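Cytochrome C (Marichromatium purpuratum 984, PDB 5LO9) probably oxidises thiosulfate to tetrathionate, and may run the reverse reaction, passing electrons along a chain of covalently bound c-type hemes. Local coordinates at residues S242-P247 / T365-G370; A472-Q477 / A509-G514. All coordinates share one frame; numbering follows the deposited sequence.

Contact 1. Residues S242-P247 / T365-G370. With EDO (1,2-ethanediol), chain X.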
ATOM      1  N   SER A 242      22.252   1.578  13.421  1.00 90.09           N
ATOM      2  CA  SER A 242      21.027   0.767  13.544  1.00 82.35           C
ATOM      3  C   SER A 242      19.900   1.367  12.706  1.00 74.13           C
ATOM      4  O   SER A 242      18.780   1.565  13.189  1.00 63.43           O
ATOM      5  CB  SER A 242      20.596   0.601  15.005  1.00 88.43           C
ATOM      6  OG  SER A 242      21.541  -0.168  15.738  1.00 82.10           O
ATOM      7  N   ARG A 243      20.234   1.723  11.461  1.00 67.63           N
ATOM      8  CA  ARG A 243      19.321   2.370  10.533  1.00 55.90           C
ATOM      9  C   ARG A 243      19.112   1.543   9.266  1.00 55.79           C
ATOM     10  O   ARG A 243      19.994   0.785   8.829  1.00 55.01           O
ATOM     11  CB  ARG A 243      19.817   3.777  10.173  1.00 60.40           C
ATOM     12  CG  ARG A 243      19.102   4.841  10.974  1.00 55.19           C
ATOM     13  CD  ARG A 243      19.651   6.230  10.751  1.00 53.42           C
ATOM     14  NE  ARG A 243      18.912   7.153  11.610  1.00 58.14           N
ATOM     15  CZ  ARG A 243      19.170   8.449  11.732  1.00 56.02           C
ATOM     16  NH1 ARG A 243      20.164   8.989  11.027  1.00 59.71           N
ATOM     17  NH2 ARG A 243      18.409   9.200  12.533  1.00 55.75           N
ATOM     18  N   PHE A 244      17.916   1.714   8.692  1.00 52.61           N
ATOM     19  CA  PHE A 244      17.476   0.953   7.524  1.00 46.61           C
ATOM     20  C   PHE A 244      18.328   1.259   6.304  1.00 40.64           C
ATOM     21  O   PHE A 244      18.832   2.373   6.116  1.00 50.75           O
ATOM     22  CB  PHE A 244      15.990   1.248   7.231  1.00 48.52           C
ATOM     23  CG  PHE A 244      15.481   0.655   5.957  1.00 45.09           C
ATOM     24  CD1 PHE A 244      15.036  -0.654   5.937  1.00 35.33           C
ATOM     25  CD2 PHE A 244      15.422   1.412   4.779  1.00 46.74           C
ATOM     26  CE1 PHE A 244      14.555  -1.241   4.771  1.00 38.32           C
ATOM     27  CE2 PHE A 244      14.939   0.835   3.583  1.00 51.72           C
ATOM     28  CZ  PHE A 244      14.497  -0.517   3.591  1.00 49.43           C
ATOM     29  N   THR A 245      18.498   0.249   5.470  1.00 41.92           N
ATOM     30  CA  THR A 245      19.207   0.426   4.215  1.00 48.25           C
ATOM     31  C   THR A 245      18.295   0.072   3.056  1.00 45.78           C
ATOM     32  O   THR A 245      17.781  -1.056   3.008  1.00 51.78           O
ATOM     33  CB  THR A 245      20.446  -0.430   4.176  1.00 46.87           C
ATOM     34  OG1 THR A 245      21.351   0.041   5.187  1.00 51.92           O
ATOM     35  CG2 THR A 245      21.054  -0.343   2.802  1.00 40.37           C
ATOM     36  N   PRO A 246      18.016   0.980   2.130  1.00 44.33           N
ATOM     37  CA  PRO A 246      17.221   0.609   0.985  1.00 41.88           C
ATOM     38  C   PRO A 246      18.036  -0.177  -0.015  1.00 40.18           C
ATOM     39  O   PRO A 246      19.277  -0.140  -0.011  1.00 41.94           O
ATOM     40  CB  PRO A 246      16.798   1.947   0.390  1.00 41.14           C
ATOM     41  CG  PRO A 246      17.258   2.996   1.412  1.00 41.23           C
ATOM     42  CD  PRO A 246      18.345   2.415   2.126  1.00 45.62           C
ATOM     43  N   PRO A 247      17.364  -0.797  -0.962  1.00 38.90           N
ATOM     44  CA  PRO A 247      18.067  -1.563  -1.979  1.00 36.29           C
ATOM     45  C   PRO A 247      18.973  -0.686  -2.822  1.00 40.87           C
ATOM     46  O   PRO A 247      18.694   0.485  -3.083  1.00 47.18           O
ATOM     47  CB  PRO A 247      16.933  -2.162  -2.830  1.00 37.98           C
ATOM     48  CG  PRO A 247      15.689  -1.625  -2.335  1.00 43.31           C
ATOM     49  CD  PRO A 247      15.921  -1.036  -0.977  1.00 47.37           C
ATOM     50  N   THR A 365      11.798  -2.140   0.792  1.00 40.70           N
ATOM     51  CA  THR A 365      12.051  -3.574   0.867  1.00 37.25           C
ATOM     52  C   THR A 365      12.705  -3.964   2.186  1.00 35.40           C
ATOM     53  O   THR A 365      13.772  -3.448   2.553  1.00 35.84           O
ATOM     54  CB  THR A 365      12.940  -4.004  -0.285  1.00 37.16           C
ATOM     55  OG1 THR A 365      12.329  -3.711  -1.543  1.00 49.01           O
ATOM     56  CG2 THR A 365      13.081  -5.436  -0.198  1.00 36.30           C
ATOM     57  N   GLY A 366      12.048  -4.861   2.896  1.00 36.25           N
ATOM     58  CA  GLY A 366      12.536  -5.394   4.135  1.00 34.24           C
ATOM     59  C   GLY A 366      11.985  -4.749   5.387  1.00 37.50           C
ATOM     60  O   GLY A 366      12.104  -5.340   6.473  1.00 42.09           O
ATOM     61  N   ALA A 367      11.394  -3.560   5.270  1.00 38.51           N
ATOM     62  CA  ALA A 367      10.972  -2.803   6.437  1.00 37.34           C
ATOM     63  C   ALA A 367       9.686  -3.369   7.038  1.00 43.48           C
ATOM     64  O   ALA A 367       8.828  -3.897   6.326  1.00 39.74           O
ATOM     65  CB  ALA A 367      10.776  -1.340   6.081  1.00 38.84           C
ATOM     66  N   PRO A 368       9.537  -3.269   8.359  1.00 42.20           N
ATOM     67  CA  PRO A 368       8.433  -3.924   9.081  1.00 42.61           C
ATOM     68  C   PRO A 368       7.119  -3.163   8.997  1.00 40.43           C
ATOM     69  O   PRO A 368       7.011  -2.023   9.450  1.00 38.72           O
ATOM     70  CB  PRO A 368       8.951  -3.975  10.520  1.00 39.79           C
ATOM     71  CG  PRO A 368       9.825  -2.795  10.617  1.00 44.46           C
ATOM     72  CD  PRO A 368      10.526  -2.715   9.276  1.00 34.19           C
ATOM     73  N   THR A 369       6.100  -3.838   8.492  1.00 45.68           N
ATOM     74  CA  THR A 369       4.807  -3.210   8.315  1.00 36.49           C
ATOM     75  C   THR A 369       4.326  -2.682   9.652  1.00 38.65           C
ATOM     76  O   THR A 369       4.303  -3.410  10.649  1.00 37.82           O
ATOM     77  CB  THR A 369       3.799  -4.220   7.747  1.00 37.58           C
ATOM     78  OG1 THR A 369       4.265  -4.736   6.495  1.00 42.75           O
ATOM     79  CG2 THR A 369       2.449  -3.567   7.507  1.00 39.18           C
ATOM     80  N   GLY A 370       3.912  -1.421   9.666  1.00 42.48           N
ATOM     81  CA  GLY A 370       3.224  -0.868  10.809  1.00 35.85           C
ATOM     82  C   GLY A 370       4.110  -0.184  11.807  1.00 36.75           C
ATOM     83  O   GLY A 370       3.596   0.336  12.799  1.00 46.17           O
TER
HETATM   84  C1  EDO X1022      10.524  -5.390  -4.226  1.00 51.53           C
HETATM   85  O1  EDO X1022      11.878  -5.664  -3.792  1.00 66.57           O
HETATM   86  C2  EDO X1022       9.703  -6.680  -4.074  1.00 58.24           C
HETATM   87  O2  EDO X1022       9.641  -7.425  -5.304  1.00 64.66           O
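The backbone carbonyl oxygen of Thr-365 lies at the edge of the Phe-244 ring and in its plane. It faces two ring carbons equally: Phe-244 CE1 and Phe-244 CZ are each 3.2 Å from Thr-365 O. The approach is consistent with a weak attraction to the ring C-H groups, and the pi face is not used. Phe-244 reaches it with CG anti to the backbone N (chi1 173°), which sends the ring across to the 365-370 loop. Phe-244 CE1 also touches Ala-367, whose CB is 4.0 Å from Phe-244 CE1, an apolar touch beside the polar one. Between Thr-365 and Ala-367 the chain turns at Gly-366, whose positive phi would press a CB against the preceding carbonyl oxygen.

A second, looser meeting lies further along. The Pro-247 ring passes the Thr-365 side chain at an angle, with Pro-247 CG 4.0 Å from Thr-365 OG1. That hydroxyl is held by Trp-362 O, near the end of helix 351-363. It also accepts a bond from O1 of a 1,2-ethanediol, 3.0 Å from Thr-365 OG1 and probably left by crystallisation.

Around the pair, Trp-304 meets the Phe-244 ring at an inclined angle and Met-374 touches it as well. Ala-367 O bonds to Thr-369 OG1 of the second subunit, and the reverse bond is made too. The two loops thus join mainly through apolar contact, while several polar bonds of the 365-370 loop go instead to Trp-362 and to the second subunit.

Contact 2. Residues A472-Q477 / A509-G514. With EDO (1,2-ethanediol), chain Y.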
ATOM      1  N   ALA A 472       7.965  33.783   5.608  1.00 44.95           N
ATOM      2  CA  ALA A 472       7.213  35.002   5.805  1.00 43.25           C
ATOM      3  C   ALA A 472       7.071  35.774   4.508  1.00 37.30           C
ATOM      4  O   ALA A 472       6.673  36.934   4.520  1.00 49.63           O
ATOM      5  CB  ALA A 472       7.869  35.836   6.895  1.00 39.70           C
ATOM      6  N   HIS A 473       7.307  35.118   3.394  1.00 38.97           N
ATOM      7  CA  HIS A 473       7.161  35.683   2.063  1.00 41.64           C
ATOM      8  C   HIS A 473       5.869  35.181   1.426  1.00 44.01           C
ATOM      9  O   HIS A 473       5.333  34.132   1.794  1.00 41.46           O
ATOM     10  CB  HIS A 473       8.339  35.270   1.170  1.00 46.90           C
ATOM     11  CG  HIS A 473       9.653  35.878   1.546  1.00 44.54           C
ATOM     12  ND1 HIS A 473      10.453  35.378   2.552  1.00 47.56           N
ATOM     13  CD2 HIS A 473      10.328  36.922   1.016  1.00 43.88           C
ATOM     14  CE1 HIS A 473      11.552  36.105   2.644  1.00 46.60           C
ATOM     15  NE2 HIS A 473      11.503  37.048   1.721  1.00 53.63           N
ATOM     16  N   GLU A 474       5.373  35.920   0.440  1.00 46.70           N
ATOM     17  CA  GLU A 474       4.201  35.375  -0.238  1.00 47.93           C
ATOM     18  C   GLU A 474       4.612  34.221  -1.128  1.00 38.33           C
ATOM     19  O   GLU A 474       5.758  34.120  -1.581  1.00 48.65           O
ATOM     20  CB  GLU A 474       3.473  36.430  -1.083  1.00 45.19           C
ATOM     21  CG  GLU A 474       2.552  37.340  -0.289  1.00 45.49           C
ATOM     22  CD  GLU A 474       1.318  36.631   0.309  1.00 47.78           C
ATOM     23  OE1 GLU A 474       0.965  35.515  -0.137  1.00 44.33           O
ATOM     24  OE2 GLU A 474       0.715  37.193   1.251  1.00 52.42           O
ATOM     25  N   ARG A 475       3.642  33.371  -1.401  1.00 45.16           N
ATOM     26  CA  ARG A 475       3.754  32.182  -2.253  1.00 43.87           C
ATOM     27  C   ARG A 475       2.333  31.880  -2.682  1.00 40.51           C
ATOM     28  O   ARG A 475       1.410  32.526  -2.170  1.00 42.15           O
ATOM     29  CB  ARG A 475       4.342  30.994  -1.489  1.00 39.75           C
ATOM     30  CG  ARG A 475       3.473  30.597  -0.268  1.00 37.35           C
ATOM     31  CD  ARG A 475       4.066  29.467   0.546  1.00 36.68           C
ATOM     32  NE  ARG A 475       5.308  29.884   1.205  1.00 40.84           N
ATOM     33  CZ  ARG A 475       6.524  29.695   0.704  1.00 37.52           C
ATOM     34  NH1 ARG A 475       6.697  29.094  -0.477  1.00 34.38           N
ATOM     35  NH2 ARG A 475       7.567  30.112   1.393  1.00 37.50           N
ATOM     36  N   PRO A 476       2.096  30.894  -3.545  1.00 39.34           N
ATOM     37  CA  PRO A 476       0.732  30.670  -4.041  1.00 35.63           C
ATOM     38  C   PRO A 476      -0.266  30.397  -2.933  1.00 38.24           C
ATOM     39  O   PRO A 476       0.046  29.824  -1.885  1.00 37.02           O
ATOM     40  CB  PRO A 476       0.887  29.467  -4.961  1.00 32.94           C
ATOM     41  CG  PRO A 476       2.311  29.562  -5.449  1.00 36.85           C
ATOM     42  CD  PRO A 476       3.066  30.031  -4.228  1.00 43.45           C
ATOM     43  N   GLN A 477      -1.481  30.860  -3.181  1.00 43.15           N
ATOM     44  CA  GLN A 477      -2.543  30.778  -2.191  1.00 44.04           C
ATOM     45  C   GLN A 477      -2.826  29.338  -1.738  1.00 42.41           C
ATOM     46  O   GLN A 477      -2.614  28.354  -2.469  1.00 34.74           O
ATOM     47  CB  GLN A 477      -3.805  31.383  -2.784  1.00 32.39           C
ATOM     48  CG  GLN A 477      -4.991  31.397  -1.859  1.00 29.24           C
ATOM     49  CD  GLN A 477      -4.797  32.274  -0.686  1.00 36.17           C
ATOM     50  OE1 GLN A 477      -4.540  31.809   0.423  1.00 34.44           O
ATOM     51  NE2 GLN A 477      -4.913  33.580  -0.921  1.00 41.29           N
ATOM     52  N   ALA A 509       1.024  44.368   5.224  1.00 54.03           N
ATOM     53  CA  ALA A 509      -0.161  43.640   4.767  1.00 63.48           C
ATOM     54  C   ALA A 509      -0.146  42.220   5.306  1.00 55.65           C
ATOM     55  O   ALA A 509       0.918  41.632   5.548  1.00 57.06           O
ATOM     56  CB  ALA A 509      -0.235  43.566   3.239  1.00 53.76           C
ATOM     57  N   VAL A 510      -1.341  41.651   5.474  1.00 47.08           N
ATOM     58  CA  VAL A 510      -1.406  40.286   5.976  1.00 56.03           C
ATOM     59  C   VAL A 510      -0.825  39.335   4.946  1.00 53.32           C
ATOM     60  O   VAL A 510      -1.005  39.505   3.728  1.00 43.91           O
ATOM     61  CB  VAL A 510      -2.831  39.875   6.371  1.00 45.17           C
ATOM     62  CG1 VAL A 510      -3.333  40.843   7.390  1.00 55.57           C
ATOM     63  CG2 VAL A 510      -3.733  39.799   5.149  1.00 44.68           C
ATOM     64  N   LEU A 511      -0.077  38.358   5.449  1.00 51.46           N
ATOM     65  CA  LEU A 511       0.408  37.271   4.626  1.00 48.52           C
ATOM     66  C   LEU A 511      -0.750  36.358   4.280  1.00 47.98           C
ATOM     67  O   LEU A 511      -1.650  36.119   5.096  1.00 49.25           O
ATOM     68  CB  LEU A 511       1.484  36.468   5.369  1.00 46.51           C
ATOM     69  CG  LEU A 511       2.857  37.108   5.532  1.00 47.65           C
ATOM     70  CD1 LEU A 511       3.792  36.352   6.456  1.00 45.71           C
ATOM     71  CD2 LEU A 511       3.463  37.212   4.146  1.00 52.08           C
ATOM     72  N   GLY A 512      -0.715  35.833   3.071  1.00 50.81           N
ATOM     73  CA  GLY A 512      -1.666  34.810   2.684  1.00 55.45           C
ATOM     74  C   GLY A 512      -2.580  35.261   1.575  1.00 46.97           C
ATOM     75  O   GLY A 512      -3.683  34.728   1.442  1.00 48.35           O
ATOM     76  N   GLN A 513      -2.090  36.196   0.747  1.00 45.12           N
ATOM     77  CA  GLN A 513      -2.816  36.723  -0.397  1.00 48.31           C
ATOM     78  C   GLN A 513      -2.457  36.059  -1.713  1.00 43.55           C
ATOM     79  O   GLN A 513      -3.256  36.124  -2.658  1.00 47.70           O
ATOM     80  CB  GLN A 513      -2.539  38.220  -0.527  1.00 51.26           C
ATOM     81  CG  GLN A 513      -2.442  38.882   0.823  1.00 57.66           C
ATOM     82  CD  GLN A 513      -3.185  40.178   0.895  1.00 60.10           C
ATOM     83  OE1 GLN A 513      -3.780  40.640  -0.086  1.00 56.89           O
ATOM     84  NE2 GLN A 513      -3.178  40.772   2.079  1.00 55.14           N
ATOM     85  N   GLY A 514      -1.312  35.401  -1.795  1.00 44.84           N
ATOM     86  CA  GLY A 514      -0.902  34.778  -3.045  1.00 54.30           C
ATOM     87  C   GLY A 514      -0.116  35.715  -3.942  1.00 46.14           C
ATOM     88  O   GLY A 514       0.502  36.684  -3.503  1.00 50.63           O
TER
HETATM   89  C1  EDO Y1023      -6.847  38.740  -0.601  1.00 61.96           C
HETATM   90  O1  EDO Y1023      -7.208  40.121  -0.556  1.00 73.57           O
HETATM   91  C2  EDO Y1023      -7.599  38.115  -1.768  1.00 66.01           C
HETATM   92  O2  EDO Y1023      -6.650  37.511  -2.652  1.00 66.00           O
HETATM   93  O   HOH W   1       1.039  39.796   1.850  1.00 43.65           O
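Glu-474 sets its carboxylate against three consecutive backbone N-H groups of the 509-514 segment. OE2 takes two of them: Gly-512 N is 2.7 Å from Glu-474 OE2, and Gln-513 N is 3.0 Å from Glu-474 OE2. Both arrive on the syn side, and the bond from Gln-513 is nearly straight at 177°. The third, Gly-514 N, is 2.8 Å from Glu-474 OE1 and comes from well above the carboxylate plane. The Glu-474 chain bends at chi2 (-67°), which folds the acid onto this turn. Gln-477 adds a fourth bond, with its NE2 2.9 Å from Gly-512 O and above that carbonyl plane. Gly-514 CA also points a hydrogen at Arg-475 O. At the other end, the Leu-511 methyls lie against Ala-472, with Leu-511 CD1 4.1 Å from Ala-472 CB.

The next shell fixes these groups. A water donates to both Glu-474 OE2 and Val-510 O. Gln-513 NE2, in turn, is 3.0 Å from Val-510 O and closes the turn on itself. Trp-432 NE1 bonds to Glu-474 OE1, and Tyr-500 OH to Gln-477 OE1, so each side chain has a further partner beyond the two segments. With Glu-474 replaced by an alanine, the three N-H groups and the Trp-432 indole would probably lose their carboxylate partner, and the 512-514 turn would be held less firmly.

Gly-512 and Gln-513 have backbone angles of opposite hand, so successive N-H groups converge. This resembles the anion-binding nest, here filled by a carboxylate that ties the end of the modelled chain to the loop after helix 460-470.

Overall arrangement
Both segments of contact 1 precede those of contact 2 in the sequence. The contact centres are 39 Å apart, and their nearest atoms are about 26 Å apart, so they do not touch. Both centres lie well away from the chain centre, at about 26 and 25 Å. Contact 1 sits at the dimer interface, with the Ala-367 side chain about 12 Å from a heme c. Contact 2 meets no other protein chain of the assembly. Its Arg-475 side chain, turned away from 509-514, comes within about 7 Å of a heme c and about 11 Å of the bound thiosulfate. No residue of either contact belongs to the thiosulfate pocket.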